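Local coordinates for protein tryptophan synthase alpha-subunit (PDB 1GEQ) that catalyses the aldol cleavage of indoleglycerol phosphate to indole and glyceraldehyde 3-phosphate, as the alpha subunit of the tryptophan synthase tetramer, at residues V207-L210 with G216-V219; D181-A186 with V194-G199; L11-P16 with F69-E74; F63-A68 with R98-E103. All blocks are in the same frame, centred on the assembly; numbering follows the deposited sequence.

Contact 1: residues V207-L210 with G216-V219; sequences VSLL and GVVV
V217 overlaps the helix 203-211 with one of its two methyls: CG2 lies 3.9 Å from CD2 of L210 and 4.1 Å from CG of the same leucine, so the branch point and one arm of L210 share a single methyl as partner. The two side chains meet at a slant. L209 adds a looser touch through the root of its side chain, with CB 4.2 Å from V217 CG2. V217 CG2 is thus the partner in all three touches. The torsion of V217 accounts for this: CG1 stands opposite the backbone N (chi1 -178°), which turns CG2 away from the carbonyl carbon and out to the helix. The first bond of L210 runs across the strand, and chi1 of -72° brings CD2 nearer to it; the CB of L209 already faces V217.

The two segments belong to one beta-alpha-beta unit, in which the chain leaves strand 194-197, runs through helix 203-211 and returns in the parallel strand 216-219. Further out, V200 touches both L209 and V217, and F198 packs against L209. Backbone bonds tie the strand into the sheet, G216 to V194 and V196, V217 to S6 and I8. No hydrogen bond or charge pair joins helix to strand, and the 132 Å² buried between them is small; the attachment rests on dispersion and the exclusion of water, with fit rather than polar direction setting the position.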
loop_
_atom_site.group_PDB
_atom_site.type_symbol
_atom_site.label_atom_id
_atom_site.label_comp_id
_atom_site.label_asym_id
_atom_site.label_seq_id
_atom_site.Cartn_x
_atom_site.Cartn_y
_atom_site.Cartn_z
ATOM N N VAL A 207 -18.578 -2.676 0.673
ATOM C CA VAL A 207 -19.529 -3.765 0.463
ATOM C C VAL A 207 -19.569 -4.192 -1.006
ATOM O O VAL A 207 -19.500 -5.380 -1.326
ATOM C CB VAL A 207 -20.950 -3.350 0.914
ATOM C CG1 VAL A 207 -21.946 -4.460 0.611
ATOM C CG2 VAL A 207 -20.942 -3.028 2.406
ATOM N N SER A 208 -19.681 -3.216 -1.897
ATOM C CA SER A 208 -19.726 -3.482 -3.329
ATOM C C SER A 208 -18.462 -4.172 -3.847
ATOM O O SER A 208 -18.541 -5.160 -4.585
ATOM C CB SER A 208 -19.926 -2.175 -4.095
ATOM O OG SER A 208 -19.751 -2.384 -5.484
ATOM N N LEU A 209 -17.299 -3.653 -3.463
ATOM C CA LEU A 209 -16.041 -4.225 -3.924
ATOM C C LEU A 209 -15.817 -5.654 -3.427
ATOM O O LEU A 209 -15.353 -6.505 -4.176
ATOM C CB LEU A 209 -14.879 -3.314 -3.528
ATOM C CG LEU A 209 -14.936 -1.966 -4.276
ATOM C CD1 LEU A 209 -13.926 -0.992 -3.687
ATOM C CD2 LEU A 209 -14.673 -2.197 -5.754
ATOM N N LEU A 210 -16.151 -5.926 -2.171
ATOM C CA LEU A 210 -15.985 -7.278 -1.657
ATOM C C LEU A 210 -16.961 -8.201 -2.381
ATOM O O LEU A 210 -16.609 -9.312 -2.755
ATOM C CB LEU A 210 -16.233 -7.304 -0.140
ATOM C CG LEU A 210 -15.122 -6.648 0.696
ATOM C CD1 LEU A 210 -15.467 -6.722 2.178
ATOM C CD2 LEU A 210 -13.799 -7.354 0.419
ATOM N N GLY A 216 -9.203 -8.019 -0.814
ATOM C CA GLY A 216 -8.895 -6.981 0.156
ATOM C C GLY A 216 -9.159 -5.599 -0.424
ATOM O O GLY A 216 -9.058 -5.400 -1.632
ATOM N N VAL A 217 -9.508 -4.659 0.448
ATOM C CA VAL A 217 -9.792 -3.292 0.030
ATOM C C VAL A 217 -8.838 -2.337 0.747
ATOM O O VAL A 217 -8.803 -2.279 1.981
ATOM C CB VAL A 217 -11.262 -2.902 0.350
ATOM C CG1 VAL A 217 -11.556 -1.473 -0.147
ATOM C CG2 VAL A 217 -12.221 -3.894 -0.321
ATOM N N VAL A 218 -8.035 -1.614 -0.027
ATOM C CA VAL A 218 -7.093 -0.659 0.545
ATOM C C VAL A 218 -7.839 0.649 0.816
ATOM O O VAL A 218 -8.717 1.043 0.050
ATOM C CB VAL A 218 -5.905 -0.401 -0.422
ATOM C CG1 VAL A 218 -5.025 0.739 0.099
ATOM C CG2 VAL A 218 -5.069 -1.667 -0.556
ATOM N N VAL A 219 -7.517 1.293 1.934
ATOM C CA VAL A 219 -8.145 2.563 2.285
ATOM C C VAL A 219 -6.984 3.515 2.539
ATOM O O VAL A 219 -6.293 3.421 3.555
ATOM C CB VAL A 219 -9.022 2.450 3.558
ATOM C CG1 VAL A 219 -9.727 3.786 3.834
ATOM C CG2 VAL A 219 -10.073 1.339 3.367
#

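Contact 2: residues D181-A186 with V194-G199; sequences DLLRRA and VAVGFG
L183 is the main bump on the helix, and V194, V196 and F198 form the surface that receives it. Its CD1 reaches V196 CG1 at 4.0 Å, with the two side chains crossing at about a right angle, and the same methyl comes within 4.5 Å of V194 CG1. Lower on the side chain, L183 CB borders the F198 ring, lying 4.4 Å from CE1 near the ring plane. With CG opposite the backbone N (chi1 173°) and chi2 at 56°, CD1 is carried to the valines; CB, fixed by the backbone, borders the ring. To one side of L183, L182 CD1 approaches F198 CE2 obliquely; one turn along from it, the short A186 fits against V194, CB to CG2 at 4.4 Å. F198 is itself backed by the strand, since V196 CB sits 3.7 Å above the centre of one ring face.

On the helix surface turned from the strand, D181 bridges R184 and R185 in a salt-bridge network. Outside the two segments, L162 of the neighbouring strand 159-163 touches L182, A186 and V194, and L209 also touches V196. Helix 177-189 runs antiparallel to strand 194-197, at 174° and 10.2 Å between the segment axes, as expected of helix-on-strand packing in a TIM barrel.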
loop_
_atom_site.group_PDB
_atom_site.type_symbol
_atom_site.label_atom_id
_atom_site.label_comp_id
_atom_site.label_asym_id
_atom_site.label_seq_id
_atom_site.Cartn_x
_atom_site.Cartn_y
_atom_site.Cartn_z
ATOM N N ASP A 181 -14.430 -3.038 -13.982
ATOM C CA ASP A 181 -14.059 -3.889 -15.104
ATOM C C ASP A 181 -12.694 -4.510 -14.856
ATOM O O ASP A 181 -12.474 -5.695 -15.134
ATOM C CB ASP A 181 -14.018 -3.088 -16.413
ATOM C CG ASP A 181 -13.532 -3.920 -17.593
ATOM O OD1 ASP A 181 -12.345 -3.806 -17.973
ATOM O OD2 ASP A 181 -14.338 -4.710 -18.130
ATOM N N LEU A 182 -11.777 -3.705 -14.335
ATOM C CA LEU A 182 -10.424 -4.173 -14.052
ATOM C C LEU A 182 -10.491 -5.308 -13.012
ATOM O O LEU A 182 -9.791 -6.304 -13.126
ATOM C CB LEU A 182 -9.586 -3.025 -13.493
ATOM C CG LEU A 182 -8.051 -3.092 -13.560
ATOM C CD1 LEU A 182 -7.466 -2.332 -12.376
ATOM C CD2 LEU A 182 -7.566 -4.500 -13.565
ATOM N N LEU A 183 -11.322 -5.124 -11.992
ATOM C CA LEU A 183 -11.475 -6.132 -10.941
ATOM C C LEU A 183 -12.061 -7.431 -11.506
ATOM O O LEU A 183 -11.565 -8.518 -11.226
ATOM C CB LEU A 183 -12.382 -5.593 -9.828
ATOM C CG LEU A 183 -12.781 -6.574 -8.709
ATOM C CD1 LEU A 183 -11.537 -7.173 -8.048
ATOM C CD2 LEU A 183 -13.630 -5.824 -7.707
ATOM N N ARG A 184 -13.114 -7.307 -12.312
ATOM C CA ARG A 184 -13.754 -8.469 -12.922
ATOM C C ARG A 184 -12.733 -9.277 -13.719
ATOM O O ARG A 184 -12.626 -10.494 -13.562
ATOM C CB ARG A 184 -14.886 -8.033 -13.859
ATOM C CG ARG A 184 -15.759 -9.191 -14.328
ATOM C CD ARG A 184 -16.546 -8.853 -15.590
ATOM N NE ARG A 184 -15.687 -8.841 -16.773
ATOM C CZ ARG A 184 -15.362 -7.750 -17.461
ATOM N NH1 ARG A 184 -15.823 -6.563 -17.089
ATOM N NH2 ARG A 184 -14.572 -7.848 -18.520
ATOM N N ARG A 185 -11.994 -8.585 -14.581
ATOM C CA ARG A 185 -10.965 -9.200 -15.411
ATOM C C ARG A 185 -9.891 -9.857 -14.552
ATOM O O ARG A 185 -9.466 -10.983 -14.819
ATOM C CB ARG A 185 -10.330 -8.138 -16.335
ATOM C CG ARG A 185 -11.136 -7.859 -17.600
ATOM C CD ARG A 185 -10.847 -6.483 -18.179
ATOM N NE ARG A 185 -9.426 -6.164 -18.191
ATOM C CZ ARG A 185 -8.935 -4.955 -17.955
ATOM N NH1 ARG A 185 -9.743 -3.946 -17.684
ATOM N NH2 ARG A 185 -7.634 -4.750 -17.991
ATOM N N ALA A 186 -9.450 -9.152 -13.515
ATOM C CA ALA A 186 -8.411 -9.686 -12.645
ATOM C C ALA A 186 -8.812 -10.997 -11.952
ATOM O O ALA A 186 -8.025 -11.933 -11.902
ATOM C CB ALA A 186 -8.020 -8.643 -11.606
ATOM N N VAL A 194 -6.200 -10.489 -4.709
ATOM C CA VAL A 194 -6.197 -9.147 -5.276
ATOM C C VAL A 194 -6.719 -8.146 -4.257
ATOM O O VAL A 194 -7.691 -8.419 -3.555
ATOM C CB VAL A 194 -7.107 -9.071 -6.543
ATOM C CG1 VAL A 194 -7.231 -7.638 -7.016
ATOM C CG2 VAL A 194 -6.537 -9.945 -7.649
ATOM N N ALA A 195 -6.061 -6.994 -4.176
ATOM C CA ALA A 195 -6.493 -5.928 -3.283
ATOM C C ALA A 195 -6.747 -4.750 -4.222
ATOM O O ALA A 195 -6.061 -4.612 -5.248
ATOM C CB ALA A 195 -5.384 -5.586 -2.276
ATOM N N VAL A 196 -7.736 -3.926 -3.904
ATOM C CA VAL A 196 -8.055 -2.782 -4.755
ATOM C C VAL A 196 -7.917 -1.451 -4.015
ATOM O O VAL A 196 -8.257 -1.341 -2.836
ATOM C CB VAL A 196 -9.501 -2.869 -5.297
ATOM C CG1 VAL A 196 -9.675 -4.132 -6.143
ATOM C CG2 VAL A 196 -10.498 -2.868 -4.123
ATOM N N GLY A 197 -7.397 -0.455 -4.729
ATOM C CA GLY A 197 -7.238 0.880 -4.175
ATOM C C GLY A 197 -7.921 1.774 -5.184
ATOM O O GLY A 197 -7.278 2.332 -6.079
ATOM N N PHE A 198 -9.240 1.871 -5.062
ATOM C CA PHE A 198 -10.040 2.648 -5.992
ATOM C C PHE A 198 -10.566 3.965 -5.426
ATOM O O PHE A 198 -11.475 4.558 -6.004
ATOM C CB PHE A 198 -11.224 1.798 -6.467
ATOM C CG PHE A 198 -10.837 0.578 -7.283
ATOM C CD1 PHE A 198 -11.758 -0.448 -7.479
ATOM C CD2 PHE A 198 -9.594 0.484 -7.904
ATOM C CE1 PHE A 198 -11.452 -1.541 -8.291
ATOM C CE2 PHE A 198 -9.277 -0.600 -8.713
ATOM C CZ PHE A 198 -10.208 -1.618 -8.908
ATOM N N GLY A 199 -10.024 4.401 -4.291
ATOM C CA GLY A 199 -10.463 5.654 -3.696
ATOM C C GLY A 199 -11.743 5.516 -2.893
ATOM O O GLY A 199 -12.649 6.342 -2.994
#

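Contact 3: residues L11-P16 with F69-E74; sequences LTAGDP and FWIVKE
A13 and I71 meet methyl to methyl, CB of the alanine lying 4.0 Å from CD1 of the isoleucine. The same CD1 also approaches the backbone at G14 N, at 4.2 Å, so a single terminal methyl makes both contacts across the pair. I71 delivers it through an extended arm: with CG1 opposite the carbonyl carbon (chi1 -69°) and chi2 at 175°, CD1 projects from the helix to the bend at the end of the strand. No hydrogen bond crosses, and the 64 Å² buried between the segments marks a point contact.

The next shell fixes the bend. A type II beta turn runs from T12 to D15, its D15 N to T12 O bond weak at 3.4 Å, and G14 takes a positive phi of 82° where a CB would be jammed against the carbonyl O of A13. The G14 N that borders the methyl is hydrogen-bonded to T21 OG1, and T21 also packs on I71. A salt bridge from D15 to R57 and backbone bonding of A13 with G38 also tie the turn to its surroundings.

The turn starts at the last residue of strand 6-12 of the barrel, and I71 on helix 65-76 reaches it beside helix 18-28, while F69 on the same helix packs against helix 97-107.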
loop_
_atom_site.group_PDB
_atom_site.type_symbol
_atom_site.label_atom_id
_atom_site.label_comp_id
_atom_site.label_asym_id
_atom_site.label_seq_id
_atom_site.Cartn_x
_atom_site.Cartn_y
_atom_site.Cartn_z
ATOM N N LEU A 11 -0.797 4.427 4.675
ATOM C CA LEU A 11 -0.389 5.644 5.378
ATOM C C LEU A 11 0.972 6.045 4.842
ATOM O O LEU A 11 1.777 5.185 4.493
ATOM C CB LEU A 11 -0.257 5.402 6.892
ATOM C CG LEU A 11 -1.497 5.092 7.730
ATOM C CD1 LEU A 11 -1.080 4.839 9.168
ATOM C CD2 LEU A 11 -2.469 6.253 7.664
ATOM N N THR A 12 1.236 7.346 4.772
ATOM C CA THR A 12 2.536 7.798 4.305
ATOM C C THR A 12 3.470 7.919 5.515
ATOM O O THR A 12 3.105 8.524 6.528
ATOM C CB THR A 12 2.425 9.159 3.591
ATOM O OG1 THR A 12 1.595 9.014 2.427
ATOM C CG2 THR A 12 3.803 9.662 3.170
ATOM N N ALA A 13 4.658 7.324 5.422
ATOM C CA ALA A 13 5.615 7.386 6.528
ATOM C C ALA A 13 6.076 8.829 6.754
ATOM O O ALA A 13 6.406 9.544 5.806
ATOM C CB ALA A 13 6.823 6.491 6.233
ATOM N N GLY A 14 6.075 9.252 8.016
ATOM C CA GLY A 14 6.520 10.598 8.352
ATOM C C GLY A 14 5.497 11.702 8.180
ATOM O O GLY A 14 5.848 12.882 8.202
ATOM N N ASP A 15 4.229 11.335 8.019
ATOM C CA ASP A 15 3.159 12.321 7.846
ATOM C C ASP A 15 2.228 12.316 9.060
ATOM O O ASP A 15 1.406 11.410 9.204
ATOM C CB ASP A 15 2.355 11.993 6.579
ATOM C CG ASP A 15 1.200 12.954 6.344
ATOM O OD1 ASP A 15 0.308 12.611 5.541
ATOM O OD2 ASP A 15 1.179 14.047 6.945
ATOM N N PRO A 16 2.317 13.335 9.935
ATOM C CA PRO A 16 3.190 14.521 9.955
ATOM C C PRO A 16 4.616 14.283 10.459
ATOM O O PRO A 16 5.506 15.105 10.230
ATOM C CB PRO A 16 2.428 15.478 10.862
ATOM C CG PRO A 16 1.898 14.547 11.900
ATOM C CD PRO A 16 1.341 13.412 11.042
ATOM N N PHE A 69 12.203 2.405 8.243
ATOM C CA PHE A 69 12.588 1.146 8.859
ATOM C C PHE A 69 12.421 1.201 10.372
ATOM O O PHE A 69 12.180 0.181 11.009
ATOM C CB PHE A 69 14.036 0.792 8.497
ATOM C CG PHE A 69 14.267 0.598 7.020
ATOM C CD1 PHE A 69 13.430 -0.233 6.273
ATOM C CD2 PHE A 69 15.330 1.231 6.375
ATOM C CE1 PHE A 69 13.650 -0.432 4.906
ATOM C CE2 PHE A 69 15.558 1.039 5.012
ATOM C CZ PHE A 69 14.717 0.205 4.274
ATOM N N TRP A 70 12.544 2.394 10.945
ATOM C CA TRP A 70 12.389 2.580 12.386
ATOM C C TRP A 70 10.932 2.333 12.760
ATOM O O TRP A 70 10.636 1.662 13.744
ATOM C CB TRP A 70 12.778 4.009 12.778
ATOM C CG TRP A 70 12.507 4.338 14.225
ATOM C CD1 TRP A 70 13.351 4.147 15.282
ATOM C CD2 TRP A 70 11.302 4.885 14.773
ATOM N NE1 TRP A 70 12.747 4.539 16.453
ATOM C CE2 TRP A 70 11.481 4.996 16.166
ATOM C CE3 TRP A 70 10.077 5.288 14.213
ATOM C CZ2 TRP A 70 10.491 5.498 17.019
ATOM C CZ3 TRP A 70 9.089 5.785 15.058
ATOM C CH2 TRP A 70 9.301 5.882 16.445
ATOM N N ILE A 71 10.030 2.903 11.966
ATOM C CA ILE A 71 8.597 2.759 12.190
ATOM C C ILE A 71 8.191 1.291 12.220
ATOM O O ILE A 71 7.513 0.845 13.145
ATOM C CB ILE A 71 7.797 3.492 11.084
ATOM C CG1 ILE A 71 7.980 5.006 11.236
ATOM C CG2 ILE A 71 6.326 3.119 11.160
ATOM C CD1 ILE A 71 7.331 5.827 10.132
ATOM N N VAL A 72 8.613 0.545 11.204
ATOM C CA VAL A 72 8.294 -0.873 11.110
ATOM C C VAL A 72 8.908 -1.661 12.262
ATOM O O VAL A 72 8.259 -2.527 12.848
ATOM C CB VAL A 72 8.797 -1.474 9.777
ATOM C CG1 VAL A 72 8.597 -2.985 9.775
ATOM C CG2 VAL A 72 8.052 -0.840 8.609
ATOM N N LYS A 73 10.162 -1.364 12.579
ATOM C CA LYS A 73 10.840 -2.060 13.662
ATOM C C LYS A 73 10.050 -1.886 14.954
ATOM O O LYS A 73 9.753 -2.859 15.645
ATOM C CB LYS A 73 12.250 -1.505 13.839
ATOM C CG LYS A 73 13.163 -2.411 14.630
ATOM C CD LYS A 73 14.369 -1.652 15.158
ATOM C CE LYS A 73 13.957 -0.648 16.226
ATOM N NZ LYS A 73 14.311 0.750 15.857
ATOM N N GLU A 74 9.705 -0.642 15.276
ATOM C CA GLU A 74 8.946 -0.351 16.486
ATOM C C GLU A 74 7.576 -1.004 16.471
ATOM O O GLU A 74 7.101 -1.499 17.493
ATOM C CB GLU A 74 8.789 1.159 16.661
ATOM C CG GLU A 74 10.030 1.810 17.219
ATOM C CD GLU A 74 10.325 1.333 18.627
ATOM O OE1 GLU A 74 11.507 1.079 18.930
ATOM O OE2 GLU A 74 9.369 1.212 19.423
#

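Contact 4: residues F63-A68 with R98-E103; sequences FKLREA and RNFLAE
R66 presents the side of its guanidinium to the carboxylate of E103, and the two flat groups lie nearly in one plane, 14° apart. The grip is side-on, with two nitrogens converging on one oxygen: NH2 reaches E103 OE2 at 3.0 Å, where OE2 accepts through its syn lone pair, while NE meets OE2 at 3.1 Å, also from the syn side but 18° out of the carboxylate plane. A weak third bond runs from R66 NE to E103 OE1, again 3.1 Å. Near-coplanarity with two donors on OE2 should restrict rotation of both groups.

The two chains arrive differently. E103 is stretched out, CG opposite the backbone N (chi1 -167°) and the rest extended, whereas R66 bends at chi2 and chi3 to bring its nitrogens round; the side chains cross at about a right angle. R66 also touches a crystal neighbour, which may contribute to its bent shape. Shortening the acid to an alanine at E103 would probably leave the R66 guanidinium without its charge partner and free to swing.

The pair ties helix 65-76 to helix 97-107, two members of the helical layer around the TIM barrel, at an edge where R66 is exposed. Deeper between these helices L65 meets F100, with CD1 4.0 Å and CD2 4.2 Å from the same ring atom, CE1. L65 CD1 comes to the rim of the ring near its plane rather than over a face, and the side chains meet at an angle. I39 touches both L65 and F100, while the F69 ring packs edge-to-face with F100.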
loop_
_atom_site.group_PDB
_atom_site.type_symbol
_atom_site.label_atom_id
_atom_site.label_comp_id
_atom_site.label_asym_id
_atom_site.label_seq_id
_atom_site.Cartn_x
_atom_site.Cartn_y
_atom_site.Cartn_z
ATOM N N PHE A 63 11.482 14.159 6.617
ATOM C CA PHE A 63 11.519 12.707 6.727
ATOM C C PHE A 63 12.792 12.136 6.118
ATOM O O PHE A 63 13.315 12.655 5.133
ATOM C CB PHE A 63 10.295 12.088 6.047
ATOM C CG PHE A 63 10.352 10.593 5.950
ATOM C CD1 PHE A 63 10.833 9.975 4.799
ATOM C CD2 PHE A 63 9.967 9.802 7.024
ATOM C CE1 PHE A 63 10.921 8.587 4.726
ATOM C CE2 PHE A 63 10.057 8.418 6.958
ATOM C CZ PHE A 63 10.534 7.811 5.806
ATOM N N LYS A 64 13.294 11.065 6.723
ATOM C CA LYS A 64 14.505 10.405 6.258
ATOM C C LYS A 64 14.177 8.959 5.923
ATOM O O LYS A 64 13.458 8.297 6.665
ATOM C CB LYS A 64 15.584 10.476 7.345
ATOM C CG LYS A 64 16.729 11.416 7.011
ATOM C CD LYS A 64 16.217 12.729 6.434
ATOM C CE LYS A 64 17.360 13.569 5.878
ATOM N NZ LYS A 64 16.881 14.584 4.900
ATOM N N LEU A 65 14.704 8.482 4.800
ATOM C CA LEU A 65 14.454 7.118 4.337
ATOM C C LEU A 65 14.492 6.059 5.427
ATOM O O LEU A 65 13.548 5.282 5.572
ATOM C CB LEU A 65 15.458 6.725 3.251
ATOM C CG LEU A 65 15.261 5.310 2.697
ATOM C CD1 LEU A 65 14.010 5.276 1.834
ATOM C CD2 LEU A 65 16.476 4.884 1.886
ATOM N N ARG A 66 15.588 6.023 6.178
ATOM C CA ARG A 66 15.763 5.038 7.236
ATOM C C ARG A 66 14.709 5.103 8.334
ATOM O O ARG A 66 14.474 4.115 9.033
ATOM C CB ARG A 66 17.166 5.170 7.835
ATOM C CG ARG A 66 18.278 5.022 6.802
ATOM C CD ARG A 66 19.199 3.836 7.092
ATOM N NE ARG A 66 19.310 2.929 5.949
ATOM C CZ ARG A 66 19.739 3.284 4.739
ATOM N NH1 ARG A 66 20.106 4.536 4.497
ATOM N NH2 ARG A 66 19.793 2.385 3.765
ATOM N N GLU A 67 14.064 6.254 8.492
ATOM C CA GLU A 67 13.037 6.385 9.520
ATOM C C GLU A 67 11.880 5.442 9.228
ATOM O O GLU A 67 11.138 5.057 10.130
ATOM C CB GLU A 67 12.548 7.832 9.608
ATOM C CG GLU A 67 13.518 8.735 10.354
ATOM C CD GLU A 67 13.135 10.197 10.281
ATOM O OE1 GLU A 67 13.893 11.030 10.817
ATOM O OE2 GLU A 67 12.081 10.515 9.685
ATOM N N ALA A 68 11.729 5.067 7.963
ATOM C CA ALA A 68 10.668 4.150 7.576
ATOM C C ALA A 68 10.940 2.819 8.257
ATOM O O ALA A 68 10.036 2.182 8.790
ATOM C CB ALA A 68 10.655 3.977 6.058
ATOM N N ARG A 98 19.493 -4.753 -3.580
ATOM C CA ARG A 98 19.829 -5.776 -2.597
ATOM C C ARG A 98 19.940 -5.191 -1.194
ATOM O O ARG A 98 19.314 -5.692 -0.261
ATOM C CB ARG A 98 21.132 -6.475 -2.983
ATOM C CG ARG A 98 21.432 -7.691 -2.130
ATOM C CD ARG A 98 22.079 -8.780 -2.963
ATOM N NE ARG A 98 21.393 -10.054 -2.776
ATOM C CZ ARG A 98 21.082 -10.883 -3.766
ATOM N NH1 ARG A 98 21.394 -10.573 -5.019
ATOM N NH2 ARG A 98 20.442 -12.011 -3.506
ATOM N N ASN A 99 20.733 -4.131 -1.046
ATOM C CA ASN A 99 20.898 -3.484 0.254
ATOM C C ASN A 99 19.544 -3.099 0.841
ATOM O O ASN A 99 19.266 -3.357 2.008
ATOM C CB ASN A 99 21.736 -2.205 0.138
ATOM C CG ASN A 99 23.192 -2.476 -0.169
ATOM O OD1 ASN A 99 23.655 -3.613 -0.097
ATOM N ND2 ASN A 99 23.933 -1.421 -0.503
ATOM N N PHE A 100 18.713 -2.468 0.016
ATOM C CA PHE A 100 17.396 -2.020 0.448
ATOM C C PHE A 100 16.528 -3.173 0.922
ATOM O O PHE A 100 16.058 -3.180 2.061
ATOM C CB PHE A 100 16.688 -1.284 -0.695
ATOM C CG PHE A 100 15.475 -0.510 -0.256
ATOM C CD1 PHE A 100 15.534 0.873 -0.115
ATOM C CD2 PHE A 100 14.282 -1.163 0.038
ATOM C CE1 PHE A 100 14.423 1.598 0.315
ATOM C CE2 PHE A 100 13.165 -0.448 0.472
ATOM C CZ PHE A 100 13.236 0.935 0.610
ATOM N N LEU A 101 16.310 -4.147 0.045
ATOM C CA LEU A 101 15.481 -5.299 0.377
ATOM C C LEU A 101 15.957 -6.012 1.644
ATOM O O LEU A 101 15.146 -6.445 2.467
ATOM C CB LEU A 101 15.447 -6.273 -0.805
ATOM C CG LEU A 101 14.824 -5.715 -2.091
ATOM C CD1 LEU A 101 14.774 -6.799 -3.160
ATOM C CD2 LEU A 101 13.424 -5.197 -1.797
ATOM N N ALA A 102 17.272 -6.117 1.805
ATOM C CA ALA A 102 17.856 -6.779 2.970
ATOM C C ALA A 102 17.507 -6.069 4.279
ATOM O O ALA A 102 17.056 -6.700 5.239
ATOM C CB ALA A 102 19.371 -6.859 2.816
ATOM N N GLU A 103 17.726 -4.759 4.317
ATOM C CA GLU A 103 17.431 -3.986 5.516
ATOM C C GLU A 103 15.923 -3.963 5.768
ATOM O O GLU A 103 15.476 -3.953 6.913
ATOM C CB GLU A 103 17.970 -2.560 5.372
ATOM C CG GLU A 103 17.987 -1.758 6.672
ATOM C CD GLU A 103 18.674 -0.412 6.515
ATOM O OE1 GLU A 103 18.857 0.294 7.532
ATOM O OE2 GLU A 103 19.030 -0.057 5.371
#

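Contacts 1, 2 and 3 are buried and have no hydrogen bond or charge pair between their segments, whereas contact 4 is partly buried and adds a salt bridge where its helices near solvent. Contacts 1 and 2 adjoin, their centres 9 Å apart: strands 194-197 and 216-219 are sheet neighbours, with V218 N 2.8 Å from V196 O. Contacts 3 and 4 share helix 65-76 on the other side of the chain's centre, and they touch where A13 O lies 3.8 Å from F63 CD2. Contacts 1 to 3 tie helices to barrel strands or the turn at the end of one; contact 4 joins helix to helix.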